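Local structure of hypothetical protein PA2218 (Pseudomonas aeruginosa, 2HDW) at residues 70-82 and 149-161. The protein is uncharacterised but adopts an alpha/beta hydrolase fold and is probably a hydrolase, its natural substrate unknown. Numbering follows the deposited sequence.
Sequences KVTFANRYGITLA and DINTEDFSAAVDF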
ATOM      1  N   LYS A  70     -12.626   3.828  13.764  1.00 14.60           N
ATOM      2  CA  LYS A  70     -11.272   3.278  13.728  1.00 14.71           C
ATOM      3  C   LYS A  70     -11.211   1.937  14.449  1.00 14.43           C
ATOM      4  O   LYS A  70     -11.902   1.722  15.441  1.00 14.15           O
ATOM      5  CB  LYS A  70     -10.288   4.266  14.367  1.00 16.05           C
ATOM      6  CG  LYS A  70     -10.588   5.728  14.027  1.00 17.60           C
ATOM      7  CD  LYS A  70      -9.479   6.424  13.239  1.00 18.02           C
ATOM      8  CE  LYS A  70      -8.255   6.693  14.085  1.00 16.14           C
ATOM      9  NZ  LYS A  70      -7.396   7.767  13.491  1.00 12.70           N
ATOM     10  N   VAL A  71     -10.393   1.027  13.937  1.00 13.86           N
ATOM     11  CA  VAL A  71     -10.259  -0.286  14.552  1.00 12.65           C
ATOM     12  C   VAL A  71      -8.797  -0.693  14.626  1.00 12.11           C
ATOM     13  O   VAL A  71      -7.929  -0.034  14.051  1.00  9.29           O
ATOM     14  CB  VAL A  71     -11.022  -1.366  13.758  1.00 12.51           C
ATOM     15  CG1 VAL A  71     -12.500  -1.013  13.687  1.00 13.31           C
ATOM     16  CG2 VAL A  71     -10.432  -1.502  12.348  1.00 12.87           C
ATOM     17  N   THR A  72      -8.537  -1.775  15.354  1.00 11.14           N
ATOM     18  CA  THR A  72      -7.191  -2.307  15.493  1.00 11.01           C
ATOM     19  C   THR A  72      -7.263  -3.831  15.411  1.00 11.20           C
ATOM     20  O   THR A  72      -8.323  -4.431  15.625  1.00 11.30           O
ATOM     21  CB  THR A  72      -6.553  -1.910  16.845  1.00 12.80           C
ATOM     22  OG1 THR A  72      -7.266  -2.542  17.918  1.00 13.25           O
ATOM     23  CG2 THR A  72      -6.593  -0.409  17.029  1.00 10.62           C
ATOM     24  N   PHE A  73      -6.135  -4.450  15.091  1.00 10.29           N
ATOM     25  CA  PHE A  73      -6.049  -5.901  14.977  1.00 11.60           C
ATOM     26  C   PHE A  73      -4.576  -6.278  14.869  1.00 11.69           C
ATOM     27  O   PHE A  73      -3.759  -5.484  14.387  1.00 11.32           O
ATOM     28  CB  PHE A  73      -6.829  -6.377  13.747  1.00 10.68           C
ATOM     29  CG  PHE A  73      -6.476  -5.642  12.485  1.00 14.11           C
ATOM     30  CD1 PHE A  73      -5.321  -5.960  11.776  1.00 11.70           C
ATOM     31  CD2 PHE A  73      -7.290  -4.617  12.015  1.00 13.26           C
ATOM     32  CE1 PHE A  73      -4.979  -5.266  10.616  1.00 14.79           C
ATOM     33  CE2 PHE A  73      -6.960  -3.914  10.853  1.00 15.75           C
ATOM     34  CZ  PHE A  73      -5.802  -4.239  10.153  1.00 15.86           C
ATOM     35  N   ALA A  74      -4.228  -7.481  15.314  1.00 10.00           N
ATOM     36  CA  ALA A  74      -2.829  -7.897  15.274  1.00 11.45           C
ATOM     37  C   ALA A  74      -2.489  -8.791  14.084  1.00 11.46           C
ATOM     38  O   ALA A  74      -3.377  -9.395  13.478  1.00 11.67           O
ATOM     39  CB  ALA A  74      -2.469  -8.607  16.578  1.00 11.61           C
ATOM     40  N   ASN A  75      -1.207  -8.848  13.731  1.00 10.46           N
ATOM     41  CA  ASN A  75      -0.785  -9.722  12.644  1.00  9.39           C
ATOM     42  C   ASN A  75      -0.086 -10.926  13.273  1.00  9.39           C
ATOM     43  O   ASN A  75       0.105 -10.964  14.494  1.00  7.43           O
ATOM     44  CB  ASN A  75       0.129  -9.007  11.638  1.00 10.04           C
ATOM     45  CG  ASN A  75       1.451  -8.549  12.231  1.00 11.44           C
ATOM     46  OD1 ASN A  75       1.906  -9.051  13.261  1.00 12.80           O
ATOM     47  ND2 ASN A  75       2.091  -7.599  11.554  1.00  8.28           N
ATOM     48  N   ARG A  76       0.283 -11.905  12.451  1.00  8.61           N
ATOM     49  CA  ARG A  76       0.923 -13.122  12.953  1.00 10.59           C
ATOM     50  C   ARG A  76       2.260 -12.906  13.644  1.00  9.00           C
ATOM     51  O   ARG A  76       2.744 -13.777  14.370  1.00  9.29           O
ATOM     52  CB  ARG A  76       1.119 -14.135  11.815  1.00 10.36           C
ATOM     53  CG  ARG A  76      -0.164 -14.706  11.235  1.00  8.92           C
ATOM     54  CD  ARG A  76       0.117 -15.858  10.273  1.00  9.11           C
ATOM     55  NE  ARG A  76       1.119 -15.512   9.269  1.00  9.19           N
ATOM     56  CZ  ARG A  76       2.406 -15.838   9.353  1.00 11.61           C
ATOM     57  NH1 ARG A  76       2.850 -16.525  10.397  1.00  6.03           N
ATOM     58  NH2 ARG A  76       3.250 -15.468   8.394  1.00  9.28           N
ATOM     59  N   TYR A  77       2.866 -11.751  13.417  1.00 10.06           N
ATOM     60  CA  TYR A  77       4.159 -11.487  14.020  1.00 10.82           C
ATOM     61  C   TYR A  77       4.063 -10.712  15.329  1.00 11.11           C
ATOM     62  O   TYR A  77       5.077 -10.266  15.878  1.00 10.48           O
ATOM     63  CB  TYR A  77       5.056 -10.781  12.999  1.00  9.74           C
ATOM     64  CG  TYR A  77       5.320 -11.646  11.775  1.00  8.45           C
ATOM     65  CD1 TYR A  77       5.714 -12.982  11.914  1.00  9.22           C
ATOM     66  CD2 TYR A  77       5.193 -11.130  10.486  1.00  8.43           C
ATOM     67  CE1 TYR A  77       5.977 -13.782  10.797  1.00  8.84           C
ATOM     68  CE2 TYR A  77       5.458 -11.916   9.364  1.00  8.96           C
ATOM     69  CZ  TYR A  77       5.849 -13.240   9.526  1.00 10.83           C
ATOM     70  OH  TYR A  77       6.132 -14.008   8.417  1.00  8.91           O
ATOM     71  N   GLY A  78       2.833 -10.564  15.819  1.00 11.39           N
ATOM     72  CA  GLY A  78       2.592  -9.883  17.083  1.00 11.59           C
ATOM     73  C   GLY A  78       2.446  -8.374  17.066  1.00 12.82           C
ATOM     74  O   GLY A  78       2.434  -7.743  18.121  1.00 12.78           O
ATOM     75  N   ILE A  79       2.328  -7.779  15.886  1.00 12.92           N
ATOM     76  CA  ILE A  79       2.190  -6.330  15.811  1.00 14.13           C
ATOM     77  C   ILE A  79       0.724  -5.954  15.638  1.00 13.93           C
ATOM     78  O   ILE A  79       0.016  -6.557  14.828  1.00 13.55           O
ATOM     79  CB  ILE A  79       3.012  -5.756  14.633  1.00 14.52           C
ATOM     80  CG1 ILE A  79       4.473  -6.204  14.767  1.00 15.88           C
ATOM     81  CG2 ILE A  79       2.921  -4.227  14.620  1.00 17.01           C
ATOM     82  CD1 ILE A  79       5.395  -5.703  13.661  1.00 16.47           C
ATOM     83  N   THR A  80       0.274  -4.973  16.418  1.00 12.41           N
ATOM     84  CA  THR A  80      -1.106  -4.502  16.351  1.00 12.64           C
ATOM     85  C   THR A  80      -1.179  -3.320  15.392  1.00 12.30           C
ATOM     86  O   THR A  80      -0.438  -2.343  15.538  1.00 12.79           O
ATOM     87  CB  THR A  80      -1.611  -4.066  17.740  1.00 15.11           C
ATOM     88  OG1 THR A  80      -1.581  -5.192  18.628  1.00 15.25           O
ATOM     89  CG2 THR A  80      -3.041  -3.536  17.653  1.00 13.54           C
ATOM     90  N   LEU A  81      -2.065  -3.421  14.405  1.00  9.93           N
ATOM     91  CA  LEU A  81      -2.217  -2.373  13.404  1.00  9.84           C
ATOM     92  C   LEU A  81      -3.459  -1.518  13.620  1.00  9.82           C
ATOM     93  O   LEU A  81      -4.450  -1.976  14.184  1.00 10.25           O
ATOM     94  CB  LEU A  81      -2.281  -2.998  12.009  1.00  9.99           C
ATOM     95  CG  LEU A  81      -1.199  -4.021  11.653  1.00 13.95           C
ATOM     96  CD1 LEU A  81      -1.477  -4.589  10.272  1.00 16.02           C
ATOM     97  CD2 LEU A  81       0.179  -3.368  11.697  1.00 15.05           C
ATOM     98  N   ALA A  82      -3.391  -0.268  13.172  1.00 10.26           N
ATOM     99  CA  ALA A  82      -4.514   0.655  13.277  1.00 10.57           C
ATOM    100  C   ALA A  82      -5.116   0.807  11.883  1.00 11.84           C
ATOM    101  O   ALA A  82      -4.402   0.756  10.881  1.00  9.53           O
ATOM    102  CB  ALA A  82      -4.044   2.013  13.803  1.00 10.78           C
ATOM    103  N   ASP A 149       8.266  -9.258   3.903  1.00  9.69           N
ATOM    104  CA  ASP A 149       7.605 -10.379   4.579  1.00  9.77           C
ATOM    105  C   ASP A 149       6.527  -9.857   5.527  1.00  9.24           C
ATOM    106  O   ASP A 149       5.348 -10.193   5.392  1.00  8.71           O
ATOM    107  CB  ASP A 149       8.638 -11.189   5.369  1.00  8.89           C
ATOM    108  CG  ASP A 149       8.069 -12.479   5.949  1.00 10.25           C
ATOM    109  OD1 ASP A 149       6.879 -12.506   6.310  1.00 11.73           O
ATOM    110  OD2 ASP A 149       8.827 -13.468   6.070  1.00 12.84           O
ATOM    111  N   ILE A 150       6.938  -9.025   6.480  1.00  7.55           N
ATOM    112  CA  ILE A 150       6.013  -8.471   7.458  1.00  7.61           C
ATOM    113  C   ILE A 150       4.898  -7.658   6.806  1.00  8.99           C
ATOM    114  O   ILE A 150       3.741  -7.739   7.215  1.00  9.86           O
ATOM    115  CB  ILE A 150       6.751  -7.579   8.483  1.00  8.09           C
ATOM    116  CG1 ILE A 150       7.761  -8.421   9.271  1.00  8.51           C
ATOM    117  CG2 ILE A 150       5.747  -6.930   9.438  1.00  6.64           C
ATOM    118  CD1 ILE A 150       8.573  -7.624  10.304  1.00 10.31           C
ATOM    119  N   ASN A 151       5.238  -6.879   5.785  1.00  8.17           N
ATOM    120  CA  ASN A 151       4.231  -6.068   5.119  1.00  8.55           C
ATOM    121  C   ASN A 151       3.250  -6.936   4.337  1.00  8.82           C
ATOM    122  O   ASN A 151       2.054  -6.635   4.273  1.00  9.79           O
ATOM    123  CB  ASN A 151       4.905  -5.021   4.222  1.00 10.19           C
ATOM    124  CG  ASN A 151       5.542  -3.894   5.033  1.00 10.31           C
ATOM    125  OD1 ASN A 151       5.134  -3.631   6.168  1.00 14.61           O
ATOM    126  ND2 ASN A 151       6.526  -3.219   4.455  1.00  8.77           N
ATOM    127  N   THR A 152       3.739  -8.022   3.748  1.00  6.88           N
ATOM    128  CA  THR A 152       2.835  -8.913   3.030  1.00  7.93           C
ATOM    129  C   THR A 152       1.867  -9.470   4.079  1.00  6.72           C
ATOM    130  O   THR A 152       0.665  -9.564   3.844  1.00  7.49           O
ATOM    131  CB  THR A 152       3.612 -10.052   2.335  1.00  6.99           C
ATOM    132  OG1 THR A 152       4.371  -9.505   1.247  1.00  5.57           O
ATOM    133  CG2 THR A 152       2.660 -11.113   1.808  1.00  9.11           C
ATOM    134  N   GLU A 153       2.398  -9.812   5.251  1.00  6.88           N
ATOM    135  CA  GLU A 153       1.576 -10.330   6.348  1.00  7.54           C
ATOM    136  C   GLU A 153       0.518  -9.303   6.797  1.00  8.43           C
ATOM    137  O   GLU A 153      -0.624  -9.670   7.098  1.00  8.91           O
ATOM    138  CB  GLU A 153       2.477 -10.721   7.529  1.00  7.15           C
ATOM    139  CG  GLU A 153       1.771 -10.902   8.875  1.00  7.39           C
ATOM    140  CD  GLU A 153       0.615 -11.893   8.833  1.00 10.42           C
ATOM    141  OE1 GLU A 153       0.677 -12.872   8.059  1.00  5.98           O
ATOM    142  OE2 GLU A 153      -0.360 -11.700   9.595  1.00 11.27           O
ATOM    143  N   ASP A 154       0.886  -8.025   6.823  1.00  8.05           N
ATOM    144  CA  ASP A 154      -0.053  -6.973   7.234  1.00  8.20           C
ATOM    145  C   ASP A 154      -1.351  -7.037   6.435  1.00  7.19           C
ATOM    146  O   ASP A 154      -2.441  -6.856   6.975  1.00  7.75           O
ATOM    147  CB  ASP A 154       0.554  -5.578   7.044  1.00  9.59           C
ATOM    148  CG  ASP A 154       1.642  -5.256   8.052  1.00  8.80           C
ATOM    149  OD1 ASP A 154       1.613  -5.797   9.178  1.00  9.35           O
ATOM    150  OD2 ASP A 154       2.521  -4.431   7.724  1.00  7.39           O
ATOM    151  N   PHE A 155      -1.235  -7.291   5.139  1.00  8.74           N
ATOM    152  CA  PHE A 155      -2.408  -7.370   4.282  1.00  8.14           C
ATOM    153  C   PHE A 155      -3.341  -8.498   4.715  1.00  7.61           C
ATOM    154  O   PHE A 155      -4.553  -8.321   4.771  1.00  8.60           O
ATOM    155  CB  PHE A 155      -1.976  -7.574   2.828  1.00  9.59           C
ATOM    156  CG  PHE A 155      -2.396  -6.464   1.911  1.00 10.43           C
ATOM    157  CD1 PHE A 155      -1.498  -5.929   0.991  1.00  8.79           C
ATOM    158  CD2 PHE A 155      -3.700  -5.970   1.946  1.00 11.41           C
ATOM    159  CE1 PHE A 155      -1.889  -4.917   0.114  1.00 10.82           C
ATOM    160  CE2 PHE A 155      -4.106  -4.956   1.073  1.00 13.19           C
ATOM    161  CZ  PHE A 155      -3.195  -4.428   0.153  1.00 13.37           C
ATOM    162  N   SER A 156      -2.777  -9.659   5.024  1.00  7.59           N
ATOM    163  CA  SER A 156      -3.589 -10.790   5.446  1.00  8.93           C
ATOM    164  C   SER A 156      -4.101 -10.612   6.874  1.00  9.12           C
ATOM    165  O   SER A 156      -5.110 -11.205   7.258  1.00  8.66           O
ATOM    166  CB  SER A 156      -2.799 -12.088   5.301  1.00  8.61           C
ATOM    167  OG  SER A 156      -2.688 -12.431   3.926  1.00 10.33           O
ATOM    168  N   ALA A 157      -3.405  -9.797   7.661  1.00  8.55           N
ATOM    169  CA  ALA A 157      -3.839  -9.524   9.025  1.00  9.27           C
ATOM    170  C   ALA A 157      -5.090  -8.655   8.920  1.00  9.77           C
ATOM    171  O   ALA A 157      -6.009  -8.767   9.736  1.00 10.04           O
ATOM    172  CB  ALA A 157      -2.750  -8.787   9.794  1.00  9.76           C
ATOM    173  N   ALA A 158      -5.116  -7.794   7.902  1.00  8.22           N
ATOM    174  CA  ALA A 158      -6.255  -6.912   7.668  1.00 10.59           C
ATOM    175  C   ALA A 158      -7.439  -7.744   7.181  1.00 11.87           C
ATOM    176  O   ALA A 158      -8.584  -7.498   7.569  1.00 11.56           O
ATOM    177  CB  ALA A 158      -5.896  -5.840   6.640  1.00  9.80           C
ATOM    178  N   VAL A 159      -7.164  -8.738   6.339  1.00 12.09           N
ATOM    179  CA  VAL A 159      -8.219  -9.609   5.840  1.00 10.76           C
ATOM    180  C   VAL A 159      -8.780 -10.401   7.023  1.00 12.08           C
ATOM    181  O   VAL A 159      -9.983 -10.668   7.087  1.00 10.63           O
ATOM    182  CB  VAL A 159      -7.684 -10.576   4.759  1.00 10.73           C
ATOM    183  CG1 VAL A 159      -8.750 -11.604   4.395  1.00 11.75           C
ATOM    184  CG2 VAL A 159      -7.284  -9.781   3.517  1.00 10.11           C
ATOM    185  N   ASP A 160      -7.906 -10.772   7.961  1.00 11.56           N
ATOM    186  CA  ASP A 160      -8.334 -11.501   9.154  1.00 12.85           C
ATOM    187  C   ASP A 160      -9.428 -10.717   9.886  1.00 14.38           C
ATOM    188  O   ASP A 160     -10.444 -11.280  10.303  1.00 15.04           O
ATOM    189  CB  ASP A 160      -7.170 -11.693  10.140  1.00 12.93           C
ATOM    190  CG  ASP A 160      -6.229 -12.817   9.747  1.00 15.54           C
ATOM    191  OD1 ASP A 160      -6.503 -13.541   8.767  1.00 14.21           O
ATOM    192  OD2 ASP A 160      -5.200 -12.982  10.443  1.00 14.30           O
ATOM    193  N   PHE A 161      -9.208  -9.418  10.050  1.00 13.94           N
ATOM    194  CA  PHE A 161     -10.157  -8.579  10.767  1.00 15.20           C
ATOM    195  C   PHE A 161     -11.449  -8.309  10.019  1.00 15.04           C
ATOM    196  O   PHE A 161     -12.537  -8.547  10.540  1.00 14.36           O
ATOM    197  CB  PHE A 161      -9.519  -7.240  11.140  1.00 14.91           C
ATOM    198  CG  PHE A 161     -10.442  -6.333  11.902  1.00 15.50           C
ATOM    199  CD1 PHE A 161     -10.634  -6.505  13.266  1.00 16.72           C
ATOM    200  CD2 PHE A 161     -11.156  -5.338  11.243  1.00 15.89           C
ATOM    201  CE1 PHE A 161     -11.529  -5.700  13.968  1.00 16.74           C
ATOM    202  CE2 PHE A 161     -12.054  -4.527  11.934  1.00 15.40           C
ATOM    203  CZ  PHE A 161     -12.239  -4.711  13.299  1.00 15.72           C
TER
HETATM  204  O   HOH W   1      -3.262 -11.745  12.124  1.00 13.28           O
HETATM  205  O   HOH W   2      -6.148  -9.644  12.485  1.00 20.48           O
HETATM  206  O   HOH W   3       2.290 -13.841   6.261  1.00  9.31           O
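Asp149 opens the helix side of the contact by accepting a hydrogen bond from Tyr77, OH to OD1 2.7 Å, on the syn side of the carboxylate, though tilted out of its plane. One residue on, Ile150 lays CG1 obliquely against the same ring, at CD2. Glu153 then reaches the turn between strands 66-74 and 80-88. Its CG is anti to the backbone N (chi1 163°) and the chain bends at the next bond, bringing the carboxylate to Arg76, whose two nitrogens meet it from above its plane. Glu153 OE2 accepts Arg76 N at 2.9 Å, nearly straight; Glu153 OE1 makes a salt bridge with Arg76 NE, a more bent bond. A water links OE1 to Arg76 NH2. Asp154 receives Asn75 ND2 on OD1 (3.0 Å), amide and carboxylate nearly coplanar, and Ser133 OG shares that oxygen. Ala157 CB packs on Asn75 CB at 3.4 Å, and another water joins its carbonyl to Ala74 O. Ala158 meets Phe73 CZ with its CB, and Phe161 slides its ring beside that of Phe73, centroids 5.4 Å apart, then touches Val71 CG2 through CE2. Acidic groups thus fasten the edge hairpin of the alpha/beta-hydrolase-fold sheet at its turn, and Phe161 packing on Val71 and Phe73 seats strand 66-74; Asn75 OD1, bonded to Ile79 N, probably helps hold the amide for Asp154.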